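Local coordinates for fucolectin-related protein (Streptococcus pneumoniae, PDB 2WMF) that probably hydrolyses glycosidic bonds in host blood-group carbohydrate antigens, as the catalytic module of a family 98 glycoside hydrolase, at residues 57-62 against 74-79; 95-100 against 126-131; 103-108 against 134-139. All blocks are in the same frame, centred on the assembly; numbering follows the deposited sequence.

Contact 1. Residues 57-62 against 74-79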
loop_
_atom_site.group_PDB
_atom_site.type_symbol
_atom_site.label_atom_id
_atom_site.label_comp_id
_atom_site.label_asym_id
_atom_site.label_seq_id
_atom_site.Cartn_x
_atom_site.Cartn_y
_atom_site.Cartn_z
ATOM N N ASN A 57 22.461 -7.295 1.761
ATOM C CA ASN A 57 22.313 -5.864 1.861
ATOM C C ASN A 57 23.117 -5.276 3.020
ATOM O O ASN A 57 23.539 -5.977 3.951
ATOM C CB ASN A 57 20.807 -5.549 2.003
ATOM C CG ASN A 57 20.012 -5.863 0.734
ATOM O OD1 ASN A 57 20.568 -5.838 -0.360
ATOM N ND2 ASN A 57 18.698 -6.093 0.870
ATOM N N THR A 58 23.309 -3.962 2.942
ATOM C CA THR A 58 23.893 -3.171 4.041
ATOM C C THR A 58 22.992 -1.971 4.380
ATOM O O THR A 58 22.223 -1.538 3.549
ATOM C CB THR A 58 25.315 -2.640 3.681
ATOM O OG1 THR A 58 25.284 -1.701 2.573
ATOM C CG2 THR A 58 26.228 -3.801 3.372
ATOM N N LEU A 59 23.141 -1.406 5.583
ATOM C CA LEU A 59 22.412 -0.191 5.945
ATOM C C LEU A 59 22.792 0.977 5.043
ATOM O O LEU A 59 21.911 1.717 4.550
ATOM C CB LEU A 59 22.633 0.132 7.425
ATOM C CG LEU A 59 21.820 1.279 8.000
ATOM C CD1 LEU A 59 20.329 1.035 7.849
ATOM C CD2 LEU A 59 22.196 1.433 9.483
ATOM N N LYS A 60 24.112 1.187 4.830
ATOM C CA LYS A 60 24.572 2.248 3.958
ATOM C C LYS A 60 23.958 2.095 2.550
ATOM O O LYS A 60 23.472 3.055 1.956
ATOM C CB LYS A 60 26.112 2.250 3.904
ATOM C CG LYS A 60 26.694 3.315 3.038
ATOM C CD LYS A 60 28.203 3.477 3.377
ATOM C CE LYS A 60 28.813 4.579 2.576
ATOM N NZ LYS A 60 28.964 4.186 1.147
ATOM N N GLY A 61 23.935 0.870 2.034
ATOM C CA GLY A 61 23.370 0.619 0.711
ATOM C C GLY A 61 21.868 0.867 0.633
ATOM O O GLY A 61 21.367 1.343 -0.397
ATOM N N ALA A 62 21.175 0.536 1.705
ATOM C CA ALA A 62 19.724 0.762 1.781
ATOM C C ALA A 62 19.429 2.256 1.650
ATOM O O ALA A 62 18.513 2.663 0.937
ATOM C CB ALA A 62 19.155 0.230 3.088
ATOM N N ALA A 74 11.242 9.281 3.999
ATOM C CA ALA A 74 11.644 7.854 4.057
ATOM C C ALA A 74 12.326 7.455 5.361
ATOM O O ALA A 74 12.916 8.286 6.047
ATOM C CB ALA A 74 12.544 7.489 2.855
ATOM N N ALA A 75 12.316 6.160 5.642
ATOM C CA ALA A 75 13.033 5.574 6.734
ATOM C C ALA A 75 13.273 4.104 6.438
ATOM O O ALA A 75 12.607 3.513 5.578
ATOM C CB ALA A 75 12.281 5.725 8.045
ATOM N N ILE A 76 14.193 3.540 7.183
ATOM C CA ILE A 76 14.569 2.146 7.082
ATOM C C ILE A 76 14.010 1.340 8.260
ATOM O O ILE A 76 14.180 1.697 9.445
ATOM C CB ILE A 76 16.106 1.970 7.023
ATOM C CG1 ILE A 76 16.694 2.774 5.850
ATOM C CG2 ILE A 76 16.472 0.486 6.933
ATOM C CD1 ILE A 76 16.127 2.413 4.463
ATOM N N GLU A 77 13.326 0.251 7.932
ATOM C CA GLU A 77 12.806 -0.686 8.946
ATOM C C GLU A 77 13.902 -1.728 9.225
ATOM O O GLU A 77 14.570 -2.196 8.303
ATOM C CB GLU A 77 11.543 -1.411 8.433
ATOM C CG GLU A 77 11.242 -2.702 9.230
ATOM C CD GLU A 77 10.183 -3.596 8.635
ATOM O OE1 GLU A 77 9.165 -3.089 8.162
ATOM O OE2 GLU A 77 10.335 -4.859 8.684
ATOM N N LEU A 78 14.125 -1.995 10.509
ATOM C CA LEU A 78 15.093 -2.971 10.952
ATOM C C LEU A 78 14.361 -4.106 11.620
ATOM O O LEU A 78 13.842 -3.952 12.689
ATOM C CB LEU A 78 16.105 -2.346 11.921
ATOM C CG LEU A 78 17.063 -1.309 11.295
ATOM C CD1 LEU A 78 17.782 -0.538 12.449
ATOM C CD2 LEU A 78 18.107 -1.945 10.369
ATOM N N HIS A 79 14.328 -5.258 10.945
ATOM C CA HIS A 79 13.634 -6.448 11.402
ATOM C C HIS A 79 14.689 -7.489 11.825
ATOM O O HIS A 79 15.516 -7.885 11.016
ATOM C CB HIS A 79 12.754 -7.046 10.272
ATOM C CG HIS A 79 11.739 -8.044 10.761
ATOM N ND1 HIS A 79 12.007 -8.982 11.743
ATOM C CD2 HIS A 79 10.448 -8.237 10.401
ATOM C CE1 HIS A 79 10.905 -9.690 11.969
ATOM N NE2 HIS A 79 9.943 -9.246 11.180
#

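Contact 2. Residues 95-100 against 126-131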
loop_
_atom_site.group_PDB
_atom_site.type_symbol
_atom_site.label_atom_id
_atom_site.label_comp_id
_atom_site.label_asym_id
_atom_site.label_seq_id
_atom_site.Cartn_x
_atom_site.Cartn_y
_atom_site.Cartn_z
ATOM N N LYS A 95 19.717 -11.661 24.921
ATOM C CA LYS A 95 20.970 -10.870 24.826
ATOM C C LYS A 95 21.370 -10.573 23.356
ATOM O O LYS A 95 21.750 -9.453 23.022
ATOM C CB LYS A 95 22.066 -11.631 25.564
ATOM C CG LYS A 95 23.469 -11.026 25.505
ATOM C CD LYS A 95 24.508 -12.106 25.894
ATOM C CE LYS A 95 25.878 -11.502 26.228
ATOM N NZ LYS A 95 25.864 -10.967 27.651
ATOM N N GLU A 96 21.243 -11.565 22.487
ATOM C CA GLU A 96 21.617 -11.432 21.089
ATOM C C GLU A 96 20.677 -10.463 20.357
ATOM O O GLU A 96 21.110 -9.694 19.516
ATOM C CB GLU A 96 21.604 -12.792 20.393
ATOM C CG GLU A 96 22.690 -13.773 20.850
ATOM C CD GLU A 96 22.436 -14.371 22.265
ATOM O OE1 GLU A 96 21.260 -14.543 22.691
ATOM O OE2 GLU A 96 23.442 -14.651 22.973
ATOM N N LEU A 97 19.381 -10.513 20.676
ATOM C CA LEU A 97 18.427 -9.563 20.074
ATOM C C LEU A 97 18.784 -8.108 20.399
ATOM O O LEU A 97 18.854 -7.249 19.525
ATOM C CB LEU A 97 16.986 -9.867 20.518
ATOM C CG LEU A 97 15.906 -9.034 19.834
ATOM C CD1 LEU A 97 15.905 -9.351 18.314
ATOM C CD2 LEU A 97 14.524 -9.258 20.474
ATOM N N ARG A 98 19.002 -7.830 21.682
ATOM C CA ARG A 98 19.304 -6.471 22.112
ATOM C C ARG A 98 20.649 -6.007 21.473
ATOM O O ARG A 98 20.772 -4.880 20.970
ATOM C CB ARG A 98 19.354 -6.416 23.641
ATOM C CG ARG A 98 18.043 -6.675 24.360
ATOM C CD ARG A 98 18.152 -6.325 25.834
ATOM N NE ARG A 98 17.030 -6.776 26.643
ATOM C CZ ARG A 98 16.877 -6.466 27.928
ATOM N NH1 ARG A 98 17.764 -5.695 28.542
ATOM N NH2 ARG A 98 15.830 -6.898 28.612
ATOM N N GLU A 99 21.625 -6.913 21.453
ATOM C CA GLU A 99 22.930 -6.638 20.862
ATOM C C GLU A 99 22.788 -6.228 19.393
ATOM O O GLU A 99 23.439 -5.273 18.935
ATOM C CB GLU A 99 23.861 -7.860 21.012
ATOM C CG GLU A 99 24.711 -7.720 22.231
ATOM C CD GLU A 99 25.379 -8.993 22.725
ATOM O OE1 GLU A 99 25.442 -10.008 21.974
ATOM O OE2 GLU A 99 25.839 -8.957 23.909
ATOM N N TRP A 100 21.932 -6.952 18.667
ATOM C CA TRP A 100 21.687 -6.658 17.265
ATOM C C TRP A 100 21.021 -5.294 17.097
ATOM O O TRP A 100 21.450 -4.511 16.255
ATOM C CB TRP A 100 20.822 -7.748 16.616
ATOM C CG TRP A 100 20.669 -7.561 15.123
ATOM C CD1 TRP A 100 21.531 -7.968 14.160
ATOM C CD2 TRP A 100 19.571 -6.921 14.439
ATOM N NE1 TRP A 100 21.053 -7.616 12.912
ATOM C CE2 TRP A 100 19.848 -6.985 13.053
ATOM C CE3 TRP A 100 18.392 -6.295 14.864
ATOM C CZ2 TRP A 100 18.986 -6.450 12.089
ATOM C CZ3 TRP A 100 17.535 -5.780 13.903
ATOM C CH2 TRP A 100 17.831 -5.860 12.540
ATOM N N ASN A 126 6.984 -12.094 25.208
ATOM C CA ASN A 126 8.189 -11.685 25.983
ATOM C C ASN A 126 9.143 -10.890 25.104
ATOM O O ASN A 126 10.251 -11.334 24.749
ATOM C CB ASN A 126 8.847 -12.932 26.610
ATOM C CG ASN A 126 7.943 -13.601 27.633
ATOM O OD1 ASN A 126 7.699 -14.806 27.567
ATOM N ND2 ASN A 126 7.410 -12.813 28.567
ATOM N N THR A 127 8.676 -9.682 24.750
ATOM C CA THR A 127 9.396 -8.747 23.883
ATOM C C THR A 127 10.204 -7.795 24.759
ATOM O O THR A 127 10.070 -7.836 25.999
ATOM C CB THR A 127 8.403 -7.995 22.990
ATOM O OG1 THR A 127 7.302 -7.495 23.780
ATOM C CG2 THR A 127 7.883 -8.973 21.887
ATOM N N VAL A 128 11.013 -6.942 24.140
ATOM C CA VAL A 128 11.934 -6.078 24.902
ATOM C C VAL A 128 11.162 -5.189 25.859
ATOM O O VAL A 128 10.030 -4.740 25.566
ATOM C CB VAL A 128 12.899 -5.242 23.986
ATOM C CG1 VAL A 128 13.890 -6.167 23.275
ATOM C CG2 VAL A 128 12.127 -4.387 23.004
ATOM N N PRO A 129 11.735 -4.959 27.055
ATOM C CA PRO A 129 11.014 -4.121 28.017
ATOM C C PRO A 129 10.760 -2.692 27.556
ATOM O O PRO A 129 11.606 -2.121 26.895
ATOM C CB PRO A 129 11.972 -4.104 29.226
ATOM C CG PRO A 129 12.815 -5.329 29.090
ATOM C CD PRO A 129 13.004 -5.480 27.610
ATOM N N PRO A 130 9.612 -2.122 27.905
ATOM C CA PRO A 130 9.425 -0.695 27.587
ATOM C C PRO A 130 10.532 0.227 28.125
ATOM O O PRO A 130 10.905 1.201 27.472
ATOM C CB PRO A 130 8.069 -0.360 28.235
ATOM C CG PRO A 130 7.337 -1.660 28.291
ATOM C CD PRO A 130 8.396 -2.713 28.500
ATOM N N GLU A 131 11.037 -0.079 29.315
ATOM C CA GLU A 131 12.165 0.672 29.878
ATOM C C GLU A 131 13.424 0.651 28.960
ATOM O O GLU A 131 14.131 1.674 28.821
ATOM C CB GLU A 131 12.466 0.080 31.250
ATOM C CG GLU A 131 11.314 0.203 32.291
ATOM C CD GLU A 131 10.104 -0.774 32.141
ATOM O OE1 GLU A 131 10.149 -1.789 31.388
ATOM O OE2 GLU A 131 9.064 -0.489 32.820
#

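Contact 3. Residues 103-108 against 134-139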
loop_
_atom_site.group_PDB
_atom_site.type_symbol
_atom_site.label_atom_id
_atom_site.label_comp_id
_atom_site.label_asym_id
_atom_site.label_seq_id
_atom_site.Cartn_x
_atom_site.Cartn_y
_atom_site.Cartn_z
ATOM N N LYS A 103 23.713 -2.685 17.823
ATOM C CA LYS A 103 24.622 -2.664 16.663
ATOM C C LYS A 103 24.047 -1.842 15.517
ATOM O O LYS A 103 24.706 -0.997 14.952
ATOM C CB LYS A 103 24.944 -4.101 16.185
ATOM C CG LYS A 103 25.834 -4.189 14.940
ATOM C CD LYS A 103 25.786 -5.607 14.364
ATOM C CE LYS A 103 26.432 -5.700 12.995
ATOM N NZ LYS A 103 27.901 -5.917 13.090
ATOM N N MET A 104 22.792 -2.119 15.157
ATOM C CA MET A 104 22.170 -1.440 14.038
ATOM C C MET A 104 21.880 0.044 14.331
ATOM O O MET A 104 22.018 0.901 13.457
ATOM C CB MET A 104 20.906 -2.196 13.596
ATOM C CG MET A 104 21.226 -3.589 13.083
ATOM S SD MET A 104 22.485 -3.697 11.787
ATOM C CE MET A 104 21.953 -2.550 10.526
ATOM N N LEU A 105 21.499 0.329 15.571
ATOM C CA LEU A 105 21.298 1.714 16.024
ATOM C C LEU A 105 22.597 2.525 15.954
ATOM O O LEU A 105 22.611 3.649 15.450
ATOM C CB LEU A 105 20.725 1.752 17.426
ATOM C CG LEU A 105 19.198 1.421 17.527
ATOM C CD1 LEU A 105 18.811 1.086 18.958
ATOM C CD2 LEU A 105 18.342 2.592 16.977
ATOM N N GLU A 106 23.677 1.922 16.415
ATOM C CA GLU A 106 24.991 2.570 16.336
ATOM C C GLU A 106 25.374 2.930 14.896
ATOM O O GLU A 106 25.814 4.048 14.604
ATOM C CB GLU A 106 26.062 1.667 16.964
ATOM C CG GLU A 106 26.022 1.655 18.490
ATOM C CD GLU A 106 26.568 2.945 19.113
ATOM O OE1 GLU A 106 27.640 3.394 18.679
ATOM O OE2 GLU A 106 25.916 3.512 20.001
ATOM N N GLU A 107 25.179 1.970 13.997
ATOM C CA GLU A 107 25.513 2.179 12.599
ATOM C C GLU A 107 24.608 3.262 11.998
ATOM O O GLU A 107 25.091 4.168 11.310
ATOM C CB GLU A 107 25.407 0.841 11.883
ATOM C CG GLU A 107 25.973 0.789 10.555
ATOM C CD GLU A 107 25.796 -0.607 9.954
ATOM O OE1 GLU A 107 25.645 -1.601 10.717
ATOM O OE2 GLU A 107 25.812 -0.701 8.713
ATOM N N ALA A 108 23.294 3.173 12.240
ATOM C CA ALA A 108 22.362 4.190 11.725
ATOM C C ALA A 108 22.679 5.588 12.264
ATOM O O ALA A 108 22.587 6.611 11.526
ATOM C CB ALA A 108 20.886 3.821 12.033
ATOM N N ASP A 134 12.703 2.943 25.998
ATOM C CA ASP A 134 12.803 4.323 26.522
ATOM C C ASP A 134 14.292 4.779 26.486
ATOM O O ASP A 134 14.616 5.847 25.960
ATOM C CB ASP A 134 12.202 4.363 27.929
ATOM C CG ASP A 134 12.141 5.765 28.532
ATOM O OD1 ASP A 134 13.196 6.421 28.614
ATOM O OD2 ASP A 134 11.024 6.193 28.869
ATOM N N GLU A 135 15.185 3.911 26.969
ATOM C CA GLU A 135 16.638 4.154 26.958
ATOM C C GLU A 135 17.160 4.352 25.551
ATOM O O GLU A 135 17.982 5.224 25.308
ATOM C CB GLU A 135 17.383 2.990 27.635
ATOM C CG GLU A 135 17.155 2.956 29.126
ATOM C CD GLU A 135 17.669 1.664 29.789
ATOM O OE1 GLU A 135 18.112 0.719 29.077
ATOM O OE2 GLU A 135 17.605 1.594 31.049
ATOM N N GLN A 136 16.680 3.545 24.608
ATOM C CA GLN A 136 17.133 3.682 23.248
ATOM C C GLN A 136 16.680 5.012 22.619
ATOM O O GLN A 136 17.468 5.639 21.917
ATOM C CB GLN A 136 16.754 2.474 22.370
ATOM C CG GLN A 136 17.092 1.093 22.933
ATOM C CD GLN A 136 18.436 1.049 23.680
ATOM O OE1 GLN A 136 19.489 1.440 23.130
ATOM N NE2 GLN A 136 18.402 0.613 24.940
ATOM N N PHE A 137 15.448 5.449 22.897
ATOM C CA PHE A 137 14.987 6.759 22.412
ATOM C C PHE A 137 15.852 7.901 22.986
ATOM O O PHE A 137 16.139 8.861 22.296
ATOM C CB PHE A 137 13.528 7.013 22.784
ATOM C CG PHE A 137 12.510 6.326 21.908
ATOM C CD1 PHE A 137 12.542 6.485 20.533
ATOM C CD2 PHE A 137 11.460 5.605 22.483
ATOM C CE1 PHE A 137 11.565 5.877 19.699
ATOM C CE2 PHE A 137 10.485 5.017 21.666
ATOM C CZ PHE A 137 10.546 5.163 20.262
ATOM N N GLN A 138 16.251 7.763 24.245
ATOM C CA GLN A 138 17.076 8.799 24.874
ATOM C C GLN A 138 18.418 8.909 24.161
ATOM O O GLN A 138 18.956 10.005 23.977
ATOM C CB GLN A 138 17.321 8.471 26.342
ATOM C CG GLN A 138 16.125 8.571 27.212
ATOM C CD GLN A 138 16.474 8.177 28.645
ATOM O OE1 GLN A 138 17.379 8.791 29.242
ATOM N NE2 GLN A 138 15.800 7.139 29.197
ATOM N N LYS A 139 18.983 7.775 23.800
ATOM C CA LYS A 139 20.326 7.727 23.268
ATOM C C LYS A 139 20.446 8.033 21.777
ATOM O O LYS A 139 21.466 8.568 21.332
ATOM C CB LYS A 139 20.913 6.367 23.570
ATOM C CG LYS A 139 22.354 6.242 23.091
ATOM C CD LYS A 139 23.140 5.203 23.847
ATOM C CE LYS A 139 24.598 5.238 23.373
ATOM N NZ LYS A 139 25.399 4.203 24.083
#

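Contact 1. Residues 57-62 against 74-79
I76 meets the short helix 59-64 with two different methyl groups. Its branch methyl CG2 lies 4.0 Å from L59 CD1, while CD1, at the end of the longer arm, reaches A62 CB at 4.0 Å, so one isoleucine touches two residues three positions apart on the helix. The I76 side chain and that of L59 run obliquely past each other. With CG turned away from the backbone N (chi1 -173°), L59 brings CD1 toward the strand's side chains, although CB does not start in that direction. The same CD1 also faces L78 CD2, more loosely, at 4.5 Å. I76 and L78, two apart on strand 74-79, thus present neighbouring methyls to one leucine.

Around this shell, L44 of strand 39-45 touches L59, A62 and I76, and I113 touches L59 and I76. The helix start is fixed by T58 at the N-cap: its OG1 accepts from G61 N at 3.0 Å with an N-H...O angle of 148°, and the hydroxyl is also hydrogen-bonded to D303. N57, just before, is held by D303 and M300, so the loop leading into the helix is tied at several points.

Strands 39-45 and 74-79 lie side by side and parallel in the eight-stranded barrel, with helix 59-64 as the crossover between them, the first beta-alpha-beta unit of a TIM-type barrel. No hydrogen bond joins the two segments; helix and strand meet through buried aliphatic carbon alone, so the fit rests on the shape of the methyls and not on directional bonds.

Contact 2. Residues 95-100 against 126-131
In the outer layer of the beta/alpha barrel, the start of helix 95-111 packs against the loop that leads into the next helix, 130-139. V128 carries the apolar half: its CG1 lies 4.2 Å from L97 CD2 and 4.3 Å from R98 CG, touching two consecutive residues of the helix. L97 and V128 are both buried, and L97 also rests on P80.

The outer half belongs to R98. Its CG is anti to the carbonyl carbon (chi1 -66°) and the chain then runs extended to NE, carrying the guanidinium out to P129, the N-cap residue of helix 130-139. The charge of R98 is met by D93, whose OD1 forms a salt bridge with NE; D93 also touches V128 and P129 and shares a backbone hydrogen bond with N126, so it joins the arginine to the loop. Y166 OH, from helix 159-172, is hydrogen-bonded to both T127 OG1 and V128 O. The proline ring meets the guanidinium obliquely, the two side chains crossing at about a right angle, with R98 NH2 3.3 Å from P129 CD and 3.4 Å from P129 CG.

Contact 3. Residues 103-108 against 134-139
E106 leaves its helix with CG anti to the carbonyl carbon (chi1 -76°) and then bends at chi2 (-74°), which turns the carboxylate toward helix 130-139; K139 comes from the other side with CG anti to the backbone N (chi1 -178°) and an extended chain beyond. The two side chains meet at a slant, E106 OE2 lying 4.0 Å from K139 CE and 4.2 Å from K139 NZ. That is too far for a salt bridge. OE2 has a closer partner in Y140 OH, a hydrogen bond to the residue that follows K139.

Beneath this charged pair, L105 points toward helix 130-139 and sets CD1 4.2 Å from Q136 CB. The glutamine thus contributes the carbon at its base, while its NE2 turns back to W132 O within its own helix. L143 of barrel strand 143-149 touches both L105 and Q136, below helices 95-111 and 130-139. Within helix 130-139, Q138 NE2 donates to D134 OD1 at 2.8 Å, and D134 is also bound by K172 and Y173. Across the helix pair itself, apolar contact near the barrel gives way to a loose electrostatic approach at the solvent-exposed outer side, where the attraction of lysine for glutamate is probably modest.

Contact 1 is the core one, with all its touching residues buried, whereas contacts 2 and 3 are partly buried and reach the surface along one side. Contacts 2 and 3 join the same two elements, helix 95-111 and helix 130-139 with its leading loop, at points about 12 Å apart between centres; contact 1 holds a helix against a barrel strand. L59 of contact 1 packs on M104, E107 and A108, and L78 on M104, so helix 95-111 links it to contact 3; W100 reaches L78 and H79 from contact 2. Chemistry follows depth: aliphatic methyls alone in contact 1, while contact 2 adds an arginine laid against a proline, and contact 3 an opposite-charge pair too distant for a salt bridge.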